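Local structure of glycerophosphodiester phosphodiesterase (Cytophaga hutchinsonii ATCC 33406, 3CH0) at residues 151-154 with 155-159; 181-185 with 186-190. The protein belongs to the glycerophosphodiester phosphodiesterase family, whose members are built on a TIM-barrel fold of alternating strands and helices. All blocks are in the same frame, centred on the assembly; numbering follows the deposited sequence. Where two conformers were deposited one is given.

Contact 1. Residues 151-154 with 155-159. With EDO (1,2-ethanediol), chain K.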
loop_
_atom_site.group_PDB
_atom_site.type_symbol
_atom_site.label_atom_id
_atom_site.label_comp_id
_atom_site.label_asym_id
_atom_site.label_seq_id
_atom_site.Cartn_x
_atom_site.Cartn_y
_atom_site.Cartn_z
ATOM N N ILE A 151 -17.536 -2.083 5.971
ATOM C CA ILE A 151 -16.767 -0.893 5.638
ATOM C C ILE A 151 -16.520 -0.033 6.869
ATOM O O ILE A 151 -15.403 0.415 7.091
ATOM C CB ILE A 151 -17.426 -0.108 4.483
ATOM C CG1 ILE A 151 -17.229 -0.821 3.168
ATOM C CG2 ILE A 151 -16.967 1.334 4.460
ATOM C CD1 ILE A 151 -15.796 -0.737 2.600
ATOM N N ALA A 152 -17.583 0.293 7.614
ATOM C CA ALA A 152 -17.414 1.190 8.767
ATOM C C ALA A 152 -16.387 0.662 9.754
ATOM O O ALA A 152 -15.543 1.435 10.216
ATOM C CB ALA A 152 -18.761 1.463 9.480
ATOM N N LEU A 153 -16.482 -0.607 10.093
ATOM C CA LEU A 153 -15.579 -1.211 11.106
ATOM C C LEU A 153 -14.149 -1.261 10.562
ATOM O O LEU A 153 -13.197 -0.971 11.310
ATOM C CB LEU A 153 -16.042 -2.615 11.548
ATOM C CG LEU A 153 -15.188 -3.261 12.647
ATOM C CD1 LEU A 153 -14.994 -2.301 13.862
ATOM C CD2 LEU A 153 -15.788 -4.635 12.947
ATOM N N PHE A 154 -13.987 -1.718 9.303
ATOM C CA PHE A 154 -12.654 -1.799 8.677
ATOM C C PHE A 154 -12.021 -0.415 8.781
ATOM O O PHE A 154 -10.895 -0.245 9.233
ATOM C CB PHE A 154 -12.815 -2.301 7.238
ATOM C CG PHE A 154 -11.582 -2.923 6.596
ATOM C CD1 PHE A 154 -10.286 -2.554 6.952
ATOM C CD2 PHE A 154 -11.760 -3.807 5.540
ATOM C CE1 PHE A 154 -9.201 -3.073 6.321
ATOM C CE2 PHE A 154 -10.644 -4.359 4.882
ATOM C CZ PHE A 154 -9.366 -3.978 5.286
ATOM N N CYS A 155 -12.744 0.605 8.329
ATOM C CA CYS A 155 -12.177 1.948 8.316
ATOM C C CYS A 155 -11.954 2.500 9.724
ATOM O O CYS A 155 -10.972 3.164 10.015
ATOM C CB CYS A 155 -13.056 2.933 7.508
ATOM S SG CYS A 155 -13.096 2.548 5.736
ATOM N N ASP A 156 -12.922 2.253 10.598
ATOM C CA ASP A 156 -12.804 2.801 11.948
ATOM C C ASP A 156 -11.604 2.189 12.658
ATOM O O ASP A 156 -10.921 2.887 13.380
ATOM C CB ASP A 156 -14.058 2.497 12.750
ATOM C CG ASP A 156 -15.267 3.315 12.302
ATOM O OD1 ASP A 156 -15.126 4.279 11.559
ATOM O OD2 ASP A 156 -16.365 2.932 12.802
ATOM N N LEU A 157 -11.369 0.907 12.508
ATOM C CA LEU A 157 -10.216 0.278 13.179
ATOM C C LEU A 157 -8.900 0.890 12.669
ATOM O O LEU A 157 -7.970 1.160 13.457
ATOM C CB LEU A 157 -10.182 -1.207 12.942
ATOM C CG LEU A 157 -11.272 -1.991 13.657
ATOM C CD1 LEU A 157 -11.374 -3.412 13.133
ATOM C CD2 LEU A 157 -11.102 -1.991 15.224
ATOM N N VAL A 158 -8.796 1.112 11.360
ATOM C CA VAL A 158 -7.581 1.747 10.798
ATOM C C VAL A 158 -7.419 3.152 11.332
ATOM O O VAL A 158 -6.306 3.553 11.729
ATOM C CB VAL A 158 -7.631 1.712 9.229
ATOM C CG1 VAL A 158 -6.570 2.604 8.542
ATOM C CG2 VAL A 158 -7.537 0.241 8.805
ATOM N N VAL A 159 -8.508 3.927 11.291
ATOM C CA VAL A 159 -8.458 5.318 11.676
ATOM C C VAL A 159 -8.130 5.488 13.183
ATOM O O VAL A 159 -7.391 6.428 13.522
ATOM C CB VAL A 159 -9.716 6.069 11.236
ATOM C CG1 VAL A 159 -9.734 7.470 11.896
ATOM C CG2 VAL A 159 -9.770 6.144 9.703
HETATM C C1 EDO K . -14.058 -0.018 16.905
HETATM O O1 EDO K . -14.856 0.852 17.711
HETATM C C2 EDO K . -13.494 0.845 15.794
HETATM O O2 EDO K . -12.481 1.758 16.280
#

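Contact 2. Residues 181-185 with 186-190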
loop_
_atom_site.group_PDB
_atom_site.type_symbol
_atom_site.label_atom_id
_atom_site.label_comp_id
_atom_site.label_asym_id
_atom_site.label_seq_id
_atom_site.Cartn_x
_atom_site.Cartn_y
_atom_site.Cartn_z
ATOM N N LEU A 181 -13.636 4.736 0.240
ATOM C CA LEU A 181 -13.315 6.149 0.021
ATOM C C LEU A 181 -14.473 7.088 0.438
ATOM O O LEU A 181 -14.269 8.112 1.048
ATOM C CB LEU A 181 -12.861 6.376 -1.405
ATOM C CG LEU A 181 -11.653 5.570 -1.851
ATOM C CD1 LEU A 181 -11.442 5.737 -3.371
ATOM C CD2 LEU A 181 -10.430 5.953 -1.014
ATOM N N GLU A 182 -15.695 6.690 0.087
ATOM C CA GLU A 182 -16.857 7.512 0.462
ATOM C C GLU A 182 -16.994 7.604 1.973
ATOM O O GLU A 182 -17.302 8.682 2.547
ATOM C CB GLU A 182 -18.155 6.974 -0.149
ATOM C CG GLU A 182 -18.223 7.063 -1.656
ATOM C CD GLU A 182 -18.379 8.435 -2.252
ATOM O OE1 GLU A 182 -18.557 9.462 -1.534
ATOM O OE2 GLU A 182 -18.342 8.514 -3.522
ATOM N N TYR A 183 -16.853 6.468 2.645
ATOM C CA TYR A 183 -16.972 6.400 4.111
ATOM C C TYR A 183 -15.923 7.286 4.763
ATOM O O TYR A 183 -16.181 8.100 5.670
ATOM C CB TYR A 183 -16.833 4.965 4.601
ATOM C CG TYR A 183 -16.960 4.876 6.097
ATOM C CD1 TYR A 183 -18.199 4.822 6.679
ATOM C CD2 TYR A 183 -15.837 4.938 6.914
ATOM C CE1 TYR A 183 -18.351 4.767 8.054
ATOM C CE2 TYR A 183 -15.966 4.848 8.308
ATOM C CZ TYR A 183 -17.239 4.783 8.883
ATOM O OH TYR A 183 -17.430 4.722 10.253
HETATM N N MSE A 184 -14.670 7.115 4.336
HETATM C CA MSE A 184 -13.584 7.952 4.850
HETATM C C MSE A 184 -13.814 9.430 4.635
HETATM O O MSE A 184 -13.605 10.258 5.537
HETATM C CB MSE A 184 -12.254 7.608 4.177
HETATM C CG MSE A 184 -11.687 6.253 4.485
HETATM SE SE MSE A 184 -11.118 6.076 6.336
HETATM C CE MSE A 184 -9.813 7.476 6.361
ATOM N N HIS A 185 -14.267 9.795 3.443
ATOM C CA HIS A 185 -14.476 11.186 3.116
ATOM C C HIS A 185 -15.549 11.807 3.960
ATOM O O HIS A 185 -15.402 12.972 4.390
ATOM C CB HIS A 185 -14.844 11.283 1.667
ATOM C CG HIS A 185 -15.103 12.681 1.205
ATOM N ND1 HIS A 185 -14.124 13.644 1.120
ATOM C CD2 HIS A 185 -16.251 13.259 0.758
ATOM C CE1 HIS A 185 -14.668 14.774 0.671
ATOM N NE2 HIS A 185 -15.943 14.551 0.409
ATOM N N SER A 186 -16.616 11.064 4.241
ATOM C CA SER A 186 -17.696 11.653 5.041
ATOM C C SER A 186 -17.475 11.589 6.553
ATOM O O SER A 186 -17.984 12.476 7.265
ATOM C CB SER A 186 -19.019 11.017 4.711
ATOM O OG SER A 186 -19.072 9.698 5.183
ATOM N N GLN A 187 -16.770 10.557 7.055
ATOM C CA GLN A 187 -16.526 10.420 8.470
ATOM C C GLN A 187 -15.226 11.054 8.977
ATOM O O GLN A 187 -15.143 11.564 10.123
ATOM C CB GLN A 187 -16.569 8.949 8.876
ATOM C CG GLN A 187 -17.884 8.267 8.544
ATOM C CD GLN A 187 -19.111 9.084 8.997
ATOM O OE1 GLN A 187 -19.256 9.414 10.186
ATOM N NE2 GLN A 187 -19.949 9.477 8.040
ATOM N N TYR A 188 -14.201 11.016 8.129
ATOM C CA TYR A 188 -12.856 11.456 8.500
ATOM C C TYR A 188 -12.253 12.338 7.426
ATOM O O TYR A 188 -11.227 12.019 6.840
ATOM C CB TYR A 188 -11.951 10.231 8.768
ATOM C CG TYR A 188 -12.531 9.281 9.759
ATOM C CD1 TYR A 188 -12.718 9.653 11.102
ATOM C CD2 TYR A 188 -12.916 8.028 9.371
ATOM C CE1 TYR A 188 -13.269 8.783 12.024
ATOM C CE2 TYR A 188 -13.479 7.138 10.242
ATOM C CZ TYR A 188 -13.650 7.505 11.624
ATOM O OH TYR A 188 -14.245 6.596 12.468
ATOM N N PRO A 189 -12.890 13.477 7.129
ATOM C CA PRO A 189 -12.476 14.343 6.009
ATOM C C PRO A 189 -11.089 14.934 6.108
ATOM O O PRO A 189 -10.598 15.446 5.103
ATOM C CB PRO A 189 -13.524 15.458 6.021
ATOM C CG PRO A 189 -14.040 15.423 7.383
ATOM C CD PRO A 189 -14.045 14.045 7.857
ATOM N N ASP A 190 -10.452 14.849 7.281
ATOM C CA ASP A 190 -9.101 15.382 7.440
ATOM C C ASP A 190 -8.002 14.437 6.929
ATOM O O ASP A 190 -6.801 14.817 6.874
ATOM C CB ASP A 190 -8.789 15.840 8.866
ATOM C CG ASP A 190 -8.991 14.765 9.923
ATOM O OD1 ASP A 190 -9.731 13.779 9.698
ATOM O OD2 ASP A 190 -8.443 14.970 11.046
#

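Contact 1. Residues 151-154 with 155-159
Ile151 and Cys155 face each other across the first turn of helix 151-164, where Cys155 N gives its proton to Ile151 O at 2.9 Å in a nearly straight bond (169°). The same pattern runs on one residue at a time: Leu157 N bonds Leu153 O at 2.9 Å, and Val158 N reaches Phe154 O over a longer 3.3 Å. Asp156 N likewise turns to Ala152 O, although the position of that oxygen is less certain. The carbonyls of 151-154 are thus taken up by N-H groups of the next turn, with that of Ala152 the doubtful one.

Leu153 and Leu157 lean together on one flank. With CG of Leu153 anti to its own nitrogen (chi1 -177°), the chain runs along the helix toward its C-terminal end and brings CD1 to 3.7 Å from Leu157 CG. A 1,2-ethanediol molecule rests beside this pair, its O2 giving a weak bond to Asp156 O at 3.5 Å. On the buried flank Val158 CG2 comes in at the edge of the Phe154 ring, near its plane, 4.3 Å from CD1; Ile137 and Leu44 of the barrel strands help to cover that side.

OD1 of Asp156 is bonded by Tyr183 OH on helix 178-187 and by Tyr188 OH just past its end, a pairing that would probably favour the charged form. An amphipathic helix of this sort, with apolar residues against the strands, is characteristic of the beta-alpha-beta units of a TIM barrel; here strands 132-137 and 171-175 flank it in sequence.

Contact 2. Residues 181-185 with 186-190
Tyr183 has its CG anti to the backbone nitrogen (chi1 -180°), which sends the ring along the helix toward Gln187, while Gln187 turns the other way, CG anti to its carbonyl carbon (chi1 -58°), and so lays its CG over the ring. That CG sits 3.7 Å from the ring centroid, only 18° off the normal: a CH-pi contact on one face.

Tyr188 comes in beside them. Its CE2 lies 3.9 Å from Tyr183 CE2, the two rings meeting obliquely, and Gln187 CB stands above one face of the Tyr188 ring near its rim. From the buried side selenomethionine Met184 adds a Met-aromatic contact, with SE 4.0 Å from Tyr188 CD2 and approaching the ring obliquely. Tyr188 is the first residue to leave helical angles, yet its N still bonds Met184 O at 2.8 Å, after Gln187 N has bonded Tyr183 O at 2.9 Å. Pro189 CB then packs 3.5 Å from His185 O as the chain turns off the helix.

Both phenol hydroxyls have their outside partner in Asp156 of helix 151-164, and the His185 ring stacks on Phe212. Chemically, then, two kinds of interaction meet at the helix end: N-H groups bonded to carbonyls one turn back carry the helical pattern as far as Tyr188, while the weaker CH-pi contact at Tyr183 and Met-aromatic contact at Tyr188 pack the phenol rings against Gln187 and Met184.

Contact 1 comes first along the chain, on helix 151-164, and contact 2 follows on helix 178-187 and the turn after it. Their centres are about 11 Å apart, on the same side of the chain's centre. The order strand 132-137, helix 151-164, strand 171-175, helix 178-187, strand 192-197 makes these successive helices of the barrel. They meet directly. Cys155 CB lies 3.5 Å from Tyr183 CD2, and Val159 CG2 is 3.6 Å from Met184 CE, giving an apolar seam beside the polar one at Asp156. Residues 151-159 and 181-190 therefore join consecutive beta-alpha units through both packing and hydrogen bonds.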